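Local atomic coordinates of phosphoethanolamine N-methyltransferase 1 (Haemonchus contortus, PDB entry 4KRG), a protein that catalyses the S-adenosylmethionine-dependent N-methylation of phosphoethanolamine, a step in nematode phosphocholine biosynthesis. Residues N295-V300 against A370-M375; S360-W365 against I392-K397. All coordinates share one frame; numbering follows the deposited sequence.

Overall arrangement
Two contacts, their centres about 11 Å apart, illustrate how neighbouring layers of a fold lock together. Contact 1 pairs the parallel strands of 295-300 and 370-375; contact 2 packs the helix of 360-365 against the turn of 392-397. Their segments alternate along the chain and are tied directly: Phe372 N lies 2.8 Å from Ile395 O, and Tyr299 OH 2.9 Å from Ser361 OG, both probable hydrogen bonds. One octyl glucoside, a detergent, touches both contacts. The pockets for S-adenosylhomocysteine and phosphoethanolamine are built by residues between 13 and 186, in the other half of this di-domain protein, so neither contact contributes to them.

Contact 1. Residues N295-V300 against A370-M375; sequences NSTAYV and ASFDCM. With BOG (octyl beta-D-glucopyranoside), chain E.
Phe372 lies with one ring face toward Tyr299 and the other toward the octyl glucoside, and its side chain can be followed outward as it passes between them. CB starts beside Thr297 O, 3.9 Å away. At CG the nearest partner is Tyr299 CB, 3.7 Å off, which sits over the ring face as a CH-pi donor. CD1 and CE1 both brush the methyl CG2 of Thr297, which approaches obliquely, while CD2 and CE2 lie along Tyr299 CD1, CE2 at 3.8 Å. At the far end CZ is held between Tyr299 CD1, at 3.8 Å, and the detergent carbon C2' on the opposite face, at 3.6 Å. Tyr299 carries its CG anti to the backbone N (chi1 -179°), which directs the ring alongside Phe372; chi2 near 79° sets its plane, giving an inclined edge-to-face pair with planes at 58°.

The strands carrying these residues are, by order and pairing, consistent with the first and fourth of a class I methyltransferase-like sheet in the second domain. Tyr299 N donates to Cys374 O at 2.9 Å, and Asp373 N to Thr297 O. At the start of strand 297-300 the OD2 of Asp373 accepts from Thr297 N, although the position of that oxygen is less certain, while OD1 forms a salt bridge with Lys397. On the sheet face away from the aromatic pair, Ala298 CB meets Cys374 SG at 3.5 Å.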
ATOM      1  N   ASN A 295     -12.270  20.181  -9.985  1.00 16.70           N
ATOM      2  CA  ASN A 295     -12.887  19.142  -9.151  1.00 20.23           C
ATOM      3  C   ASN A 295     -13.010  17.762  -9.826  1.00 21.73           C
ATOM      4  O   ASN A 295     -13.784  16.914  -9.387  1.00 21.78           O
ATOM      5  CB  ASN A 295     -14.246  19.613  -8.600  1.00 22.86           C
ATOM      6  CG  ASN A 295     -14.753  18.740  -7.460  1.00 23.51           C
ATOM      7  OD1 ASN A 295     -13.990  18.349  -6.571  1.00 26.59           O
ATOM      8  ND2 ASN A 295     -16.037  18.404  -7.500  1.00 20.68           N
ATOM      9  N   SER A 296     -12.232  17.527 -10.878  1.00 19.34           N
ATOM     10  CA  SER A 296     -12.194  16.210 -11.502  1.00 19.25           C
ATOM     11  C   SER A 296     -11.230  15.302 -10.737  1.00 20.88           C
ATOM     12  O   SER A 296     -10.516  15.765  -9.848  1.00 22.58           O
ATOM     13  CB  SER A 296     -11.777  16.325 -12.963  1.00 21.27           C
ATOM     14  OG  SER A 296     -10.501  16.906 -13.067  1.00 24.89           O
ATOM     15  N   THR A 297     -11.227  14.009 -11.056  1.00 17.46           N
ATOM     16  CA  THR A 297     -10.227  13.096 -10.510  1.00 14.93           C
ATOM     17  C   THR A 297      -9.302  12.617 -11.628  1.00 13.45           C
ATOM     18  O   THR A 297      -9.742  11.996 -12.587  1.00 15.40           O
ATOM     19  CB  THR A 297     -10.866  11.890  -9.788  1.00 16.53           C
ATOM     20  OG1 THR A 297     -11.703  12.358  -8.722  1.00 18.40           O
ATOM     21  CG2 THR A 297      -9.787  10.996  -9.203  1.00 17.32           C
ATOM     22  N   ALA A 298      -8.022  12.934 -11.502  1.00 14.22           N
ATOM     23  CA  ALA A 298      -7.023  12.544 -12.491  1.00 16.35           C
ATOM     24  C   ALA A 298      -6.391  11.206 -12.117  1.00 15.15           C
ATOM     25  O   ALA A 298      -6.143  10.933 -10.946  1.00 16.69           O
ATOM     26  CB  ALA A 298      -5.944  13.614 -12.587  1.00 16.10           C
ATOM     27  N   TYR A 299      -6.123  10.374 -13.112  1.00 15.00           N
ATOM     28  CA  TYR A 299      -5.383   9.143 -12.889  1.00 13.32           C
ATOM     29  C   TYR A 299      -3.941   9.411 -13.286  1.00 14.08           C
ATOM     30  O   TYR A 299      -3.671   9.794 -14.419  1.00 15.57           O
ATOM     31  CB  TYR A 299      -5.986   8.017 -13.728  1.00 16.49           C
ATOM     32  CG  TYR A 299      -5.324   6.658 -13.578  1.00 18.63           C
ATOM     33  CD1 TYR A 299      -5.592   5.842 -12.482  1.00 17.57           C
ATOM     34  CD2 TYR A 299      -4.468   6.176 -14.557  1.00 17.13           C
ATOM     35  CE1 TYR A 299      -4.999   4.594 -12.356  1.00 14.42           C
ATOM     36  CE2 TYR A 299      -3.878   4.938 -14.442  1.00 16.97           C
ATOM     37  CZ  TYR A 299      -4.147   4.150 -13.341  1.00 14.53           C
ATOM     38  OH  TYR A 299      -3.556   2.918 -13.245  1.00 13.97           O
ATOM     39  N   VAL A 300      -3.021   9.241 -12.348  1.00 12.11           N
ATOM     40  CA  VAL A 300      -1.609   9.501 -12.612  1.00 17.36           C
ATOM     41  C   VAL A 300      -0.784   8.224 -12.464  1.00 16.48           C
ATOM     42  O   VAL A 300      -0.941   7.484 -11.498  1.00 18.60           O
ATOM     43  CB  VAL A 300      -1.065  10.628 -11.699  1.00 13.87           C
ATOM     44  CG1 VAL A 300       0.463  10.710 -11.770  1.00 12.26           C
ATOM     45  CG2 VAL A 300      -1.687  11.960 -12.075  1.00 14.74           C
ATOM     46  N   ALA A 370     -14.620   2.306 -11.538  1.00 16.74           N
ATOM     47  CA  ALA A 370     -14.090   3.659 -11.605  1.00 15.19           C
ATOM     48  C   ALA A 370     -14.093   4.167 -13.034  1.00 15.37           C
ATOM     49  O   ALA A 370     -13.845   3.419 -13.977  1.00 17.09           O
ATOM     50  CB  ALA A 370     -12.684   3.703 -11.051  1.00 17.01           C
ATOM     51  N   SER A 371     -14.376   5.456 -13.186  1.00 17.18           N
ATOM     52  CA  SER A 371     -14.197   6.134 -14.457  1.00 17.33           C
ATOM     53  C   SER A 371     -13.496   7.465 -14.186  1.00 18.35           C
ATOM     54  O   SER A 371     -14.136   8.461 -13.858  1.00 17.53           O
ATOM     55  CB  SER A 371     -15.537   6.338 -15.155  1.00 17.07           C
ATOM     56  OG  SER A 371     -16.084   5.095 -15.569  1.00 17.80           O
ATOM     57  N   PHE A 372     -12.173   7.469 -14.297  1.00 16.34           N
ATOM     58  CA  PHE A 372     -11.401   8.679 -14.043  1.00 15.08           C
ATOM     59  C   PHE A 372     -11.648   9.699 -15.141  1.00 15.82           C
ATOM     60  O   PHE A 372     -12.137   9.348 -16.210  1.00 17.53           O
ATOM     61  CB  PHE A 372      -9.916   8.357 -13.959  1.00 15.52           C
ATOM     62  CG  PHE A 372      -9.540   7.554 -12.752  1.00 15.19           C
ATOM     63  CD1 PHE A 372      -9.076   8.182 -11.607  1.00 17.19           C
ATOM     64  CD2 PHE A 372      -9.649   6.173 -12.756  1.00 14.03           C
ATOM     65  CE1 PHE A 372      -8.724   7.448 -10.488  1.00 15.68           C
ATOM     66  CE2 PHE A 372      -9.301   5.434 -11.638  1.00 13.85           C
ATOM     67  CZ  PHE A 372      -8.837   6.075 -10.505  1.00 15.12           C
ATOM     68  N   ASP A 373     -11.298  10.956 -14.882  1.00 16.18           N
ATOM     69  CA  ASP A 373     -11.606  12.042 -15.818  1.00 17.17           C
ATOM     70  C   ASP A 373     -10.522  12.320 -16.860  1.00 19.66           C
ATOM     71  O   ASP A 373     -10.795  12.918 -17.898  1.00 19.31           O
ATOM     72  CB  ASP A 373     -11.946  13.326 -15.053  1.00 23.04           C
ATOM     73  CG  ASP A 373     -13.259  13.217 -14.289  1.00 24.19           C
ATOM     74  OD1 ASP A 373     -14.330  13.228 -14.940  1.00 25.35           O
ATOM     75  OD2 ASP A 373     -13.222  13.122 -13.042  1.00 22.41           O
ATOM     76  N   CYS A 374      -9.299  11.880 -16.573  1.00 19.41           N
ATOM     77  CA  CYS A 374      -8.156  12.085 -17.452  1.00 17.45           C
ATOM     78  C   CYS A 374      -6.980  11.244 -16.963  1.00 19.45           C
ATOM     79  O   CYS A 374      -7.002  10.728 -15.844  1.00 19.92           O
ATOM     80  CB  CYS A 374      -7.754  13.558 -17.460  1.00 18.01           C
ATOM     81  SG  CYS A 374      -7.179  14.135 -15.855  1.00 22.74           S
HETATM   82  N   MSE A 375      -5.958  11.106 -17.805  1.00 18.60           N
HETATM   83  CA  MSE A 375      -4.718  10.445 -17.410  1.00 15.29           C
HETATM   84  C   MSE A 375      -3.516  11.344 -17.649  1.00 16.71           C
HETATM   85  O   MSE A 375      -3.414  11.972 -18.694  1.00 16.13           O
HETATM   86  CB  MSE A 375      -4.525   9.142 -18.181  1.00 15.11           C
HETATM   87  CG  MSE A 375      -3.093   8.631 -18.136  1.00 26.53           C
HETATM   88 SE   MSE A 375      -2.910   6.758 -18.656  1.00 40.35          SE
HETATM   89  CE  MSE A 375      -3.124   6.996 -20.600  1.00 74.94           C
TER
HETATM   90  C1  BOG E 503     -14.674   8.446 -10.250  1.00 18.49           C
HETATM   91  O1  BOG E 503     -13.945   7.711  -9.337  1.00 18.22           O
HETATM   92  C2  BOG E 503     -16.105   7.951 -10.328  1.00 18.14           C
HETATM   93  O2  BOG E 503     -16.099   6.624 -10.831  1.00 19.41           O
HETATM   94  C3  BOG E 503     -16.909   8.823 -11.231  1.00 21.18           C
HETATM   95  O3  BOG E 503     -18.293   8.374 -11.242  1.00 24.13           O
HETATM   96  C4  BOG E 503     -16.842  10.258 -10.817  1.00 21.53           C
HETATM   97  O4  BOG E 503     -17.564  11.089 -11.747  1.00 22.18           O
HETATM   98  C5  BOG E 503     -15.397  10.729 -10.743  1.00 19.98           C
HETATM   99  O5  BOG E 503     -14.622   9.869  -9.836  1.00 18.40           O
HETATM  100  C6  BOG E 503     -15.321  12.105 -10.248  1.00 19.16           C
HETATM  101  O6  BOG E 503     -14.424  12.798 -11.058  1.00 24.76           O
HETATM  102  C1' BOG E 503     -12.574   7.577  -9.709  1.00 16.56           C
HETATM  103  C2' BOG E 503     -11.880   6.697  -8.636  1.00 17.13           C
HETATM  104  C3' BOG E 503     -12.044   7.270  -7.238  1.00 16.51           C
HETATM  105  C4' BOG E 503     -10.920   7.662  -6.503  1.00 16.44           C
HETATM  106  C5' BOG E 503     -11.057   8.847  -5.506  1.00 30.34           C
HETATM  107  C6' BOG E 503      -9.806   9.069  -4.647  1.00 29.96           C
HETATM  108  C7' BOG E 503      -8.805  10.081  -5.255  1.00 31.31           C
HETATM  109  C8' BOG E 503      -8.774  11.355  -4.482  1.00 30.69           C

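Contact 2. Residues S360-W365 against I392-K397; sequences SSIDYW and IASIMK. With BOG (octyl beta-D-glucopyranoside), chain E.
Ile362 reaches from the helix to the turn with two branches. Its CD1 arrives beside the backbone of Ile392, 3.7 Å from N, and touches CG1 of the same residue at 3.8 Å, the two side chains crossing at about a right angle. The other branch, CG2, rests 3.9 Å from Ser394 OG. One helical turn on, Trp365 offers its CB to Ile395 CG2 at 3.7 Å; the indole itself leads away from the turn. Ile395 has CG1 between its backbone N and carbonyl carbon (chi1 66°), which leaves CG2 to meet the tryptophan and carries CD1 toward Ile362 CG1. No hydrogen bond joins the two segments; the contact is van der Waals, mostly between aliphatic groups.

Around this shell, polar bonds fix the pieces. Ile395 N binds Ile392 O at 2.9 Å, closing the 3-10 turn, and Ser394 OG is hydrogen-bonded to Ser391 O, with Asn366 of the helix also near. The indole of Trp365 has Tyr364 CD2 over one face, makes edge-to-face pairs with Trp326 and Phe372, and brings CZ3 to within 3.7 Å of the detergent carbon C2'. Lys397, extended beyond CG, donates from NZ to the sugar O4 at 2.7 Å.

Helix 358-367 leads into strand 372-378, and the 392-397 turn follows that strand on the way to strand 400-408. Such packing of successive connections on one side of a central sheet is consistent with the Rossmann-like fold of class I methyltransferases.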
ATOM      1  N   SER A 360      -2.165  -4.319 -12.834  1.00 14.51           N
ATOM      2  CA  SER A 360      -2.611  -4.483 -11.450  1.00 14.81           C
ATOM      3  C   SER A 360      -3.564  -3.360 -11.035  1.00 13.50           C
ATOM      4  O   SER A 360      -4.629  -3.610 -10.466  1.00 14.44           O
ATOM      5  CB  SER A 360      -1.410  -4.529 -10.504  1.00 14.55           C
ATOM      6  OG  SER A 360      -1.829  -4.433  -9.152  1.00 14.44           O
ATOM      7  N   SER A 361      -3.177  -2.124 -11.337  1.00 14.08           N
ATOM      8  CA  SER A 361      -3.990  -0.964 -10.987  1.00 12.80           C
ATOM      9  C   SER A 361      -5.300  -0.961 -11.770  1.00 12.97           C
ATOM     10  O   SER A 361      -6.353  -0.598 -11.249  1.00 15.43           O
ATOM     11  CB  SER A 361      -3.222   0.337 -11.234  1.00 13.83           C
ATOM     12  OG  SER A 361      -4.012   1.443 -10.843  1.00 14.64           O
ATOM     13  N   ILE A 362      -5.233  -1.360 -13.031  1.00 15.70           N
ATOM     14  CA  ILE A 362      -6.435  -1.401 -13.852  1.00 16.31           C
ATOM     15  C   ILE A 362      -7.444  -2.402 -13.284  1.00 18.18           C
ATOM     16  O   ILE A 362      -8.633  -2.106 -13.223  1.00 17.56           O
ATOM     17  CB  ILE A 362      -6.108  -1.679 -15.333  1.00 18.61           C
ATOM     18  CG1 ILE A 362      -5.448  -0.448 -15.953  1.00 16.76           C
ATOM     19  CG2 ILE A 362      -7.360  -2.059 -16.118  1.00 18.69           C
ATOM     20  CD1 ILE A 362      -5.116  -0.618 -17.416  1.00 19.89           C
ATOM     21  N   ASP A 363      -6.973  -3.572 -12.851  1.00 18.16           N
ATOM     22  CA  ASP A 363      -7.851  -4.569 -12.229  1.00 17.95           C
ATOM     23  C   ASP A 363      -8.559  -4.000 -11.006  1.00 16.46           C
ATOM     24  O   ASP A 363      -9.777  -4.086 -10.891  1.00 16.48           O
ATOM     25  CB  ASP A 363      -7.073  -5.819 -11.828  1.00 21.76           C
ATOM     26  CG  ASP A 363      -6.739  -6.707 -13.009  1.00 31.28           C
ATOM     27  OD1 ASP A 363      -7.364  -6.543 -14.077  1.00 36.04           O
ATOM     28  OD2 ASP A 363      -5.851  -7.579 -12.866  1.00 33.31           O
ATOM     29  N   TYR A 364      -7.781  -3.427 -10.098  1.00 14.71           N
ATOM     30  CA  TYR A 364      -8.306  -2.759  -8.914  1.00 14.44           C
ATOM     31  C   TYR A 364      -9.439  -1.797  -9.255  1.00 15.23           C
ATOM     32  O   TYR A 364     -10.523  -1.858  -8.679  1.00 14.20           O
ATOM     33  CB  TYR A 364      -7.172  -1.990  -8.238  1.00 12.03           C
ATOM     34  CG  TYR A 364      -7.513  -1.341  -6.923  1.00 12.08           C
ATOM     35  CD1 TYR A 364      -7.386  -2.037  -5.735  1.00 15.28           C
ATOM     36  CD2 TYR A 364      -7.916  -0.018  -6.865  1.00 13.20           C
ATOM     37  CE1 TYR A 364      -7.672  -1.442  -4.527  1.00 16.37           C
ATOM     38  CE2 TYR A 364      -8.208   0.588  -5.663  1.00 15.94           C
ATOM     39  CZ  TYR A 364      -8.082  -0.129  -4.495  1.00 16.32           C
ATOM     40  OH  TYR A 364      -8.371   0.464  -3.290  1.00 15.45           O
ATOM     41  N   TRP A 365      -9.192  -0.909 -10.208  1.00 12.64           N
ATOM     42  CA  TRP A 365     -10.174   0.126 -10.502  1.00 14.79           C
ATOM     43  C   TRP A 365     -11.335  -0.395 -11.344  1.00 14.80           C
ATOM     44  O   TRP A 365     -12.456   0.091 -11.238  1.00 14.57           O
ATOM     45  CB  TRP A 365      -9.500   1.359 -11.111  1.00 15.52           C
ATOM     46  CG  TRP A 365      -8.661   2.087 -10.109  1.00 13.20           C
ATOM     47  CD1 TRP A 365      -7.304   2.240 -10.123  1.00 12.34           C
ATOM     48  CD2 TRP A 365      -9.137   2.737  -8.927  1.00 13.95           C
ATOM     49  NE1 TRP A 365      -6.903   2.961  -9.024  1.00 13.77           N
ATOM     50  CE2 TRP A 365      -8.003   3.281  -8.269  1.00 13.26           C
ATOM     51  CE3 TRP A 365     -10.397   2.927  -8.347  1.00 15.37           C
ATOM     52  CZ2 TRP A 365      -8.103   3.996  -7.073  1.00 12.46           C
ATOM     53  CZ3 TRP A 365     -10.498   3.629  -7.168  1.00 15.03           C
ATOM     54  CH2 TRP A 365      -9.353   4.165  -6.545  1.00 14.20           C
ATOM     55  N   ILE A 392      -6.755   0.684 -20.473  1.00 20.50           N
ATOM     56  CA  ILE A 392      -6.896   1.899 -19.680  1.00 19.66           C
ATOM     57  C   ILE A 392      -8.306   2.476 -19.834  1.00 21.44           C
ATOM     58  O   ILE A 392      -8.912   2.931 -18.867  1.00 19.48           O
ATOM     59  CB  ILE A 392      -5.812   2.929 -20.054  1.00 19.41           C
ATOM     60  CG1 ILE A 392      -4.462   2.503 -19.462  1.00 18.10           C
ATOM     61  CG2 ILE A 392      -6.175   4.305 -19.553  1.00 21.26           C
ATOM     62  CD1 ILE A 392      -3.263   3.258 -20.030  1.00 17.90           C
ATOM     63  N   ALA A 393      -8.846   2.400 -21.048  1.00 22.69           N
ATOM     64  CA  ALA A 393     -10.180   2.928 -21.335  1.00 22.54           C
ATOM     65  C   ALA A 393     -11.268   2.368 -20.419  1.00 22.45           C
ATOM     66  O   ALA A 393     -12.271   3.028 -20.164  1.00 24.33           O
ATOM     67  CB  ALA A 393     -10.541   2.670 -22.779  1.00 22.38           C
ATOM     68  N   SER A 394     -11.072   1.150 -19.926  1.00 20.56           N
ATOM     69  CA  SER A 394     -12.076   0.524 -19.074  1.00 20.81           C
ATOM     70  C   SER A 394     -12.195   1.216 -17.715  1.00 19.87           C
ATOM     71  O   SER A 394     -13.145   0.961 -16.973  1.00 19.86           O
ATOM     72  CB  SER A 394     -11.791  -0.971 -18.891  1.00 21.73           C
ATOM     73  OG  SER A 394     -10.569  -1.172 -18.210  1.00 21.18           O
ATOM     74  N   ILE A 395     -11.237   2.087 -17.392  1.00 17.37           N
ATOM     75  CA  ILE A 395     -11.334   2.912 -16.185  1.00 16.62           C
ATOM     76  C   ILE A 395     -11.362   4.411 -16.489  1.00 18.57           C
ATOM     77  O   ILE A 395     -11.210   5.225 -15.580  1.00 21.35           O
ATOM     78  CB  ILE A 395     -10.213   2.618 -15.155  1.00 19.33           C
ATOM     79  CG1 ILE A 395      -8.845   3.018 -15.701  1.00 18.22           C
ATOM     80  CG2 ILE A 395     -10.216   1.161 -14.740  1.00 17.49           C
ATOM     81  CD1 ILE A 395      -7.733   2.904 -14.666  1.00 17.22           C
HETATM   82  N   MSE A 396     -11.562   4.769 -17.759  1.00 18.63           N
HETATM   83  CA  MSE A 396     -11.673   6.178 -18.177  1.00 18.80           C
HETATM   84  C   MSE A 396     -13.090   6.543 -18.592  1.00 19.93           C
HETATM   85  O   MSE A 396     -13.789   5.730 -19.202  1.00 20.88           O
HETATM   86  CB  MSE A 396     -10.768   6.470 -19.377  1.00 17.02           C
HETATM   87  CG  MSE A 396      -9.303   6.487 -19.098  1.00 16.17           C
HETATM   88 SE   MSE A 396      -8.758   7.933 -17.897  1.00 31.63          SE
HETATM   89  CE  MSE A 396      -7.990   6.785 -16.540  1.00 18.92           C
ATOM     90  N   LYS A 397     -13.510   7.772 -18.300  1.00 19.74           N
ATOM     91  CA  LYS A 397     -14.786   8.251 -18.817  1.00 21.36           C
ATOM     92  C   LYS A 397     -14.701   8.343 -20.339  1.00 22.21           C
ATOM     93  O   LYS A 397     -13.603   8.361 -20.895  1.00 20.81           O
ATOM     94  CB  LYS A 397     -15.157   9.602 -18.205  1.00 23.34           C
ATOM     95  CG  LYS A 397     -15.449   9.522 -16.722  1.00 29.83           C
ATOM     96  CD  LYS A 397     -16.419  10.595 -16.258  1.00 32.89           C
ATOM     97  CE  LYS A 397     -16.401  10.711 -14.741  1.00 32.57           C
ATOM     98  NZ  LYS A 397     -17.036  11.976 -14.284  1.00 34.37           N
TER
HETATM   99  C1  BOG E 503     -14.674   8.446 -10.250  1.00 18.49           C
HETATM  100  O1  BOG E 503     -13.945   7.711  -9.337  1.00 18.22           O
HETATM  101  C2  BOG E 503     -16.105   7.951 -10.328  1.00 18.14           C
HETATM  102  O2  BOG E 503     -16.099   6.624 -10.831  1.00 19.41           O
HETATM  103  C3  BOG E 503     -16.909   8.823 -11.231  1.00 21.18           C
HETATM  104  O3  BOG E 503     -18.293   8.374 -11.242  1.00 24.13           O
HETATM  105  C4  BOG E 503     -16.842  10.258 -10.817  1.00 21.53           C
HETATM  106  O4  BOG E 503     -17.564  11.089 -11.747  1.00 22.18           O
HETATM  107  C5  BOG E 503     -15.397  10.729 -10.743  1.00 19.98           C
HETATM  108  O5  BOG E 503     -14.622   9.869  -9.836  1.00 18.40           O
HETATM  109  C6  BOG E 503     -15.321  12.105 -10.248  1.00 19.16           C
HETATM  110  O6  BOG E 503     -14.424  12.798 -11.058  1.00 24.76           O
HETATM  111  C1' BOG E 503     -12.574   7.577  -9.709  1.00 16.56           C
HETATM  112  C2' BOG E 503     -11.880   6.697  -8.636  1.00 17.13           C
HETATM  113  C3' BOG E 503     -12.044   7.270  -7.238  1.00 16.51           C
HETATM  114  C4' BOG E 503     -10.920   7.662  -6.503  1.00 16.44           C
HETATM  115  C5' BOG E 503     -11.057   8.847  -5.506  1.00 30.34           C
HETATM  116  C6' BOG E 503      -9.806   9.069  -4.647  1.00 29.96           C
HETATM  117  C7' BOG E 503      -8.805  10.081  -5.255  1.00 31.31           C
HETATM  118  C8' BOG E 503      -8.774  11.355  -4.482  1.00 30.69           C